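Local coordinates for protein 3-guanidinopropionase (Pseudomonas aeruginosa, PDB 3NIQ) that hydrolyses 3-guanidinopropanoate to beta-alanine and urea at a centre of two manganese ions, as a homohexameric member of the arginase family, at residues A[124-129]-A[279-284]; A[146-151]-A[238-243]. All blocks are in the same frame, centred on the assembly; numbering follows the deposited sequence.

Contact 1: A[124-129]-A[279-284]; sequences GDHLVT and GADVVE. With MN (manganese (II) ion), chain D.
Glu284 N gives a nearly straight hydrogen bond to Gly124 O (2.8 Å, 165° at the hydrogen), lying in the carbonyl plane, just past the end of strand 277-283. The Glu284 side chain, bent at chi2, folds back beside the CB of Asp125, and its OE2 takes the amide of His126 at 2.8 Å from N. That amide comes from well above the carboxylate plane. OE2 has a second partner in His165 ND1. A third bond between the segments runs from Thr129 OG1 to Asp281 OD2 over 2.9 Å, the two side chains crossing at about a right angle; Tyr236 OH also bonds to this oxygen.

Apolar contact centres on Val283, whose two methyls divide the work. CG1 is anti to the carbonyl carbon (chi1 -63°) and meets Val128 CG1 at 3.8 Å. This puts CG2 between the backbone N and the carbonyl carbon and over the His126 ring as a CH-pi contact, 3.4 Å from the centroid and only 3° off the ring normal.

Metal binding uses the same ring. His126 ND1 binds a manganese ion at 2.2 Å, in a site completed by Asp148, Asp152, Asp240 and a water. Its NE2 is hydrogen-bonded to Ser238 OG, so both ring nitrogens are engaged and Val283 CG2 covers one face; rotation of the imidazole is thereby restricted. Asp125 OD1 accepts from Leu127 N, 2.9 Å away, in an Asx turn at the start of the 3-10 segment 126-128.

The contact is buried: the loop between strand 118-123 and helix 129-136 lies against the C-terminal end of strand 277-283, with strand 235-240 alongside and Val283 and Glu284 both touching Asp240, while Ala280 and Val282 turn to helix 294-317.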
loop_
_atom_site.group_PDB
_atom_site.type_symbol
_atom_site.label_atom_id
_atom_site.label_comp_id
_atom_site.label_asym_id
_atom_site.label_seq_id
_atom_site.Cartn_x
_atom_site.Cartn_y
_atom_site.Cartn_z
ATOM N N GLY A 124 -12.657 -17.011 -5.971
ATOM C CA GLY A 124 -12.235 -18.259 -6.616
ATOM C C GLY A 124 -11.718 -17.997 -8.017
ATOM O O GLY A 124 -12.113 -17.006 -8.660
ATOM N N ASP A 125 -10.829 -18.863 -8.488
ATOM C CA ASP A 125 -10.342 -18.773 -9.847
ATOM C C ASP A 125 -11.330 -19.445 -10.802
ATOM O O ASP A 125 -12.337 -20.007 -10.359
ATOM C CB ASP A 125 -8.926 -19.362 -9.956
ATOM C CG ASP A 125 -8.898 -20.901 -9.811
ATOM O OD1 ASP A 125 -9.897 -21.583 -10.104
ATOM O OD2 ASP A 125 -7.852 -21.427 -9.400
ATOM N N HIS A 126 -11.054 -19.410 -12.100
ATOM C CA HIS A 126 -12.077 -19.799 -13.083
ATOM C C HIS A 126 -12.355 -21.309 -13.112
ATOM O O HIS A 126 -13.367 -21.746 -13.674
ATOM C CB HIS A 126 -11.720 -19.309 -14.487
ATOM C CG HIS A 126 -12.879 -18.704 -15.205
ATOM N ND1 HIS A 126 -12.756 -17.598 -16.018
ATOM C CD2 HIS A 126 -14.201 -19.003 -15.162
ATOM C CE1 HIS A 126 -13.950 -17.262 -16.478
ATOM N NE2 HIS A 126 -14.845 -18.091 -15.964
ATOM N N LEU A 127 -11.501 -22.103 -12.475
ATOM C CA LEU A 127 -11.767 -23.549 -12.414
ATOM C C LEU A 127 -13.057 -23.830 -11.652
ATOM O O LEU A 127 -13.726 -24.841 -11.886
ATOM C CB LEU A 127 -10.565 -24.343 -11.851
ATOM C CG LEU A 127 -10.766 -25.863 -11.795
ATOM C CD1 LEU A 127 -11.012 -26.437 -13.204
ATOM C CD2 LEU A 127 -9.563 -26.587 -11.112
ATOM N N VAL A 128 -13.443 -22.907 -10.774
ATOM C CA VAL A 128 -14.690 -23.056 -10.033
ATOM C C VAL A 128 -15.917 -23.214 -10.946
ATOM O O VAL A 128 -16.921 -23.845 -10.562
ATOM C CB VAL A 128 -14.931 -21.878 -9.058
ATOM C CG1 VAL A 128 -14.745 -20.546 -9.757
ATOM C CG2 VAL A 128 -16.357 -21.943 -8.544
ATOM N N THR A 129 -15.846 -22.657 -12.152
ATOM C CA THR A 129 -16.995 -22.719 -13.063
ATOM C C THR A 129 -17.263 -24.150 -13.563
ATOM O O THR A 129 -18.422 -24.523 -13.812
ATOM C CB THR A 129 -16.837 -21.733 -14.249
ATOM O OG1 THR A 129 -16.571 -20.425 -13.731
ATOM C CG2 THR A 129 -18.119 -21.664 -15.091
ATOM N N GLY A 279 -27.700 -18.906 -14.709
ATOM C CA GLY A 279 -26.729 -18.727 -13.640
ATOM C C GLY A 279 -25.665 -17.759 -14.106
ATOM O O GLY A 279 -25.609 -17.413 -15.285
ATOM N N ALA A 280 -24.823 -17.313 -13.179
ATOM C CA ALA A 280 -23.733 -16.433 -13.548
ATOM C C ALA A 280 -22.685 -16.475 -12.471
ATOM O O ALA A 280 -22.967 -16.890 -11.349
ATOM C CB ALA A 280 -24.245 -14.991 -13.769
ATOM N N ASP A 281 -21.463 -16.073 -12.807
ATOM C CA ASP A 281 -20.438 -15.947 -11.795
ATOM C C ASP A 281 -19.491 -14.779 -12.087
ATOM O O ASP A 281 -19.435 -14.276 -13.220
ATOM C CB ASP A 281 -19.657 -17.270 -11.593
ATOM C CG ASP A 281 -18.960 -17.747 -12.859
ATOM O OD1 ASP A 281 -18.394 -16.902 -13.580
ATOM O OD2 ASP A 281 -18.955 -18.977 -13.120
ATOM N N VAL A 282 -18.761 -14.374 -11.042
ATOM C CA VAL A 282 -17.741 -13.331 -11.117
ATOM C C VAL A 282 -16.498 -13.949 -10.505
ATOM O O VAL A 282 -16.468 -14.227 -9.303
ATOM C CB VAL A 282 -18.141 -12.078 -10.301
ATOM C CG1 VAL A 282 -17.051 -11.038 -10.369
ATOM C CG2 VAL A 282 -19.462 -11.470 -10.831
ATOM N N VAL A 283 -15.482 -14.207 -11.322
ATOM C CA VAL A 283 -14.344 -14.996 -10.833
ATOM C C VAL A 283 -13.042 -14.223 -10.948
ATOM O O VAL A 283 -13.016 -13.197 -11.595
ATOM C CB VAL A 283 -14.213 -16.325 -11.604
ATOM C CG1 VAL A 283 -15.445 -17.171 -11.373
ATOM C CG2 VAL A 283 -13.956 -16.075 -13.126
ATOM N N GLU A 284 -12.011 -14.733 -10.272
ATOM C CA GLU A 284 -10.611 -14.262 -10.322
ATOM C C GLU A 284 -10.355 -12.954 -9.554
ATOM O O GLU A 284 -9.294 -12.342 -9.716
ATOM C CB GLU A 284 -10.067 -14.170 -11.783
ATOM C CG GLU A 284 -10.027 -15.494 -12.566
ATOM C CD GLU A 284 -8.956 -16.469 -12.063
ATOM O OE1 GLU A 284 -8.185 -16.122 -11.134
ATOM O OE2 GLU A 284 -8.905 -17.604 -12.572
HETATM MN MN MN D . -10.766 -16.951 -16.762
HETATM O O HOH W 1 -8.423 -16.889 -17.365
#

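Contact 2: A[146-151]-A[238-243]; sequences HFDAHS and SFDVDV. With MN (manganese (II) ion), chain E; MN (manganese (II) ion), chain D.
Asp148 and Asp240 cross obliquely, their carboxylate planes 71° apart, and hold two manganese ions between them. Asp148 bridges with both oxygens: OD1 reaches one ion at 2.1 Å and OD2 the other at 2.2 Å. Asp240 bridges with OD2 alone, 2.3 Å from the first ion. Its OD1 instead accepts from Asp242 N in an Asx turn. Asp242 grips the first ion with both oxygens, its plane steeply turned from that of Asp148. The His150 ring stands steeply to the Asp242 carboxylate, at 75°, with Asp242 OD2 at its edge; ND1 completes the protein ligands of this ion at 2.4 Å, and NE2 bonds to Glu256.

Second-shell bonds fix these groups. His146 NE2 donates to the anti lone pair of Asp148 OD2 at 2.8 Å, although the oxygen is tilted out of the ring plane. Ala149 N donates to Asp242 OD1 over 3.2 Å, meeting it nearly along the C-O axis, and His150 N reaches Asp148 OD1 from above the carboxylate.

Behind the metals, the strands pair in parallel through Phe147 N to Ser238 O (3.0 Å) and Asp240 N to Phe147 O. On the sheet face opposite His146 and Ser238, the Phe147 and Phe239 rings meet obliquely at 45°, and Val243 fills in beside Phe147 CB and the Asp148 amide.

Close carboxylate oxygens such as Asp148 OD2 and Asp240 OD2, 3.0 Å apart, are tolerable because the cations between them probably offset their repulsion. Water 1 bridges the two ions, which would be expected to make it more acidic, consistent with the metal-activated hydroxide attack proposed for arginases.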
loop_
_atom_site.group_PDB
_atom_site.type_symbol
_atom_site.label_atom_id
_atom_site.label_comp_id
_atom_site.label_asym_id
_atom_site.label_seq_id
_atom_site.Cartn_x
_atom_site.Cartn_y
_atom_site.Cartn_z
ATOM N N HIS A 146 -19.064 -15.276 -22.052
ATOM C CA HIS A 146 -17.887 -15.396 -21.206
ATOM C C HIS A 146 -16.975 -14.176 -21.444
ATOM O O HIS A 146 -16.473 -13.975 -22.546
ATOM C CB HIS A 146 -17.183 -16.708 -21.585
ATOM C CG HIS A 146 -15.846 -16.915 -20.947
ATOM N ND1 HIS A 146 -14.819 -17.586 -21.580
ATOM C CD2 HIS A 146 -15.363 -16.547 -19.734
ATOM C CE1 HIS A 146 -13.756 -17.615 -20.792
ATOM N NE2 HIS A 146 -14.061 -16.991 -19.663
ATOM N N PHE A 147 -16.801 -13.350 -20.420
ATOM C CA PHE A 147 -15.948 -12.146 -20.488
ATOM C C PHE A 147 -14.592 -12.495 -19.884
ATOM O O PHE A 147 -14.526 -12.884 -18.711
ATOM C CB PHE A 147 -16.570 -11.027 -19.641
ATOM C CG PHE A 147 -17.900 -10.561 -20.128
ATOM C CD1 PHE A 147 -17.992 -9.493 -20.995
ATOM C CD2 PHE A 147 -19.069 -11.182 -19.698
ATOM C CE1 PHE A 147 -19.248 -9.045 -21.452
ATOM C CE2 PHE A 147 -20.310 -10.753 -20.140
ATOM C CZ PHE A 147 -20.406 -9.679 -21.022
ATOM N N ASP A 148 -13.514 -12.375 -20.658
ATOM C CA ASP A 148 -12.213 -12.828 -20.183
ATOM C C ASP A 148 -11.070 -12.285 -21.050
ATOM O O ASP A 148 -11.237 -12.085 -22.260
ATOM C CB ASP A 148 -12.184 -14.372 -20.212
ATOM C CG ASP A 148 -11.247 -14.989 -19.171
ATOM O OD1 ASP A 148 -10.091 -14.547 -19.006
ATOM O OD2 ASP A 148 -11.669 -15.950 -18.517
ATOM N N ALA A 149 -9.903 -12.066 -20.437
ATOM C CA ALA A 149 -8.694 -11.842 -21.225
ATOM C C ALA A 149 -8.187 -13.151 -21.866
ATOM O O ALA A 149 -7.365 -13.110 -22.785
ATOM C CB ALA A 149 -7.593 -11.206 -20.372
ATOM N N HIS A 150 -8.670 -14.290 -21.364
ATOM C CA HIS A 150 -8.191 -15.627 -21.787
ATOM C C HIS A 150 -9.339 -16.594 -22.150
ATOM O O HIS A 150 -10.385 -16.610 -21.505
ATOM C CB HIS A 150 -7.350 -16.272 -20.678
ATOM C CG HIS A 150 -6.400 -15.322 -20.016
ATOM N ND1 HIS A 150 -6.712 -14.645 -18.855
ATOM C CD2 HIS A 150 -5.137 -14.951 -20.347
ATOM C CE1 HIS A 150 -5.695 -13.870 -18.516
ATOM N NE2 HIS A 150 -4.725 -14.045 -19.400
ATOM N N SER A 151 -9.125 -17.428 -23.163
ATOM C CA SER A 151 -10.162 -18.379 -23.552
ATOM C C SER A 151 -10.408 -19.469 -22.516
ATOM O O SER A 151 -11.526 -19.998 -22.431
ATOM C CB SER A 151 -9.862 -18.975 -24.935
ATOM O OG SER A 151 -8.659 -19.727 -24.885
ATOM N N SER A 238 -20.402 -15.875 -17.399
ATOM C CA SER A 238 -19.255 -16.005 -16.550
ATOM C C SER A 238 -18.311 -14.812 -16.777
ATOM O O SER A 238 -17.810 -14.601 -17.884
ATOM C CB SER A 238 -18.547 -17.326 -16.848
ATOM O OG SER A 238 -17.418 -17.475 -16.019
ATOM N N PHE A 239 -18.046 -14.068 -15.708
ATOM C CA PHE A 239 -17.285 -12.831 -15.804
ATOM C C PHE A 239 -15.948 -12.943 -15.054
ATOM O O PHE A 239 -15.921 -12.989 -13.814
ATOM C CB PHE A 239 -18.131 -11.678 -15.229
ATOM C CG PHE A 239 -17.549 -10.320 -15.490
ATOM C CD1 PHE A 239 -17.901 -9.603 -16.632
ATOM C CD2 PHE A 239 -16.629 -9.762 -14.594
ATOM C CE1 PHE A 239 -17.342 -8.325 -16.887
ATOM C CE2 PHE A 239 -16.055 -8.506 -14.842
ATOM C CZ PHE A 239 -16.412 -7.782 -15.979
ATOM N N ASP A 240 -14.850 -12.990 -15.804
ATOM C CA ASP A 240 -13.519 -13.037 -15.226
ATOM C C ASP A 240 -13.052 -11.576 -15.186
ATOM O O ASP A 240 -12.999 -10.912 -16.218
ATOM C CB ASP A 240 -12.611 -13.943 -16.092
ATOM C CG ASP A 240 -11.152 -13.995 -15.617
ATOM O OD1 ASP A 240 -10.688 -13.090 -14.884
ATOM O OD2 ASP A 240 -10.430 -14.949 -16.003
ATOM N N VAL A 241 -12.754 -11.071 -13.992
ATOM C CA VAL A 241 -12.470 -9.656 -13.834
ATOM C C VAL A 241 -11.217 -9.247 -14.598
ATOM O O VAL A 241 -11.040 -8.077 -14.882
ATOM C CB VAL A 241 -12.379 -9.189 -12.353
ATOM C CG1 VAL A 241 -13.718 -9.391 -11.606
ATOM C CG2 VAL A 241 -11.228 -9.877 -11.623
ATOM N N ASP A 242 -10.365 -10.206 -14.955
ATOM C CA ASP A 242 -9.181 -9.857 -15.745
ATOM C C ASP A 242 -9.517 -9.499 -17.223
ATOM O O ASP A 242 -8.638 -9.109 -17.987
ATOM C CB ASP A 242 -8.051 -10.923 -15.588
ATOM C CG ASP A 242 -8.305 -12.217 -16.378
ATOM O OD1 ASP A 242 -9.121 -12.218 -17.324
ATOM O OD2 ASP A 242 -7.671 -13.249 -16.037
ATOM N N VAL A 243 -10.793 -9.600 -17.614
ATOM C CA VAL A 243 -11.242 -8.981 -18.881
ATOM C C VAL A 243 -11.013 -7.458 -18.824
ATOM O O VAL A 243 -10.705 -6.815 -19.832
ATOM C CB VAL A 243 -12.723 -9.263 -19.186
ATOM C CG1 VAL A 243 -13.654 -8.463 -18.268
ATOM C CG2 VAL A 243 -13.036 -8.999 -20.675
HETATM MN MN MN E . -8.685 -14.675 -17.471
HETATM MN MN MN D . -10.766 -16.951 -16.762
HETATM O O HOH W 1 -8.423 -16.889 -17.365
#

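Overall arrangement
Following the chain from its N terminus, residues 124-129 come directly after strand 118-123 and meet 279-284 some 150 residues later, so contact 1 closes the outer loop. Contact 2, joining 146-151 to 238-243, closes a shorter loop nested wholly inside it. Strands 118-123, 277-283, 235-240 and 142-147 are consecutive neighbours in the parallel sheet of the arginase fold, and both contacts lie at their C-terminal ends. The centres lie about 10 Å apart. Ser238 of contact 2 is a joint between the two, its OG making a probable hydrogen bond to Asp281 OD1 of contact 1, while one manganese ion and the bridging water belong to both.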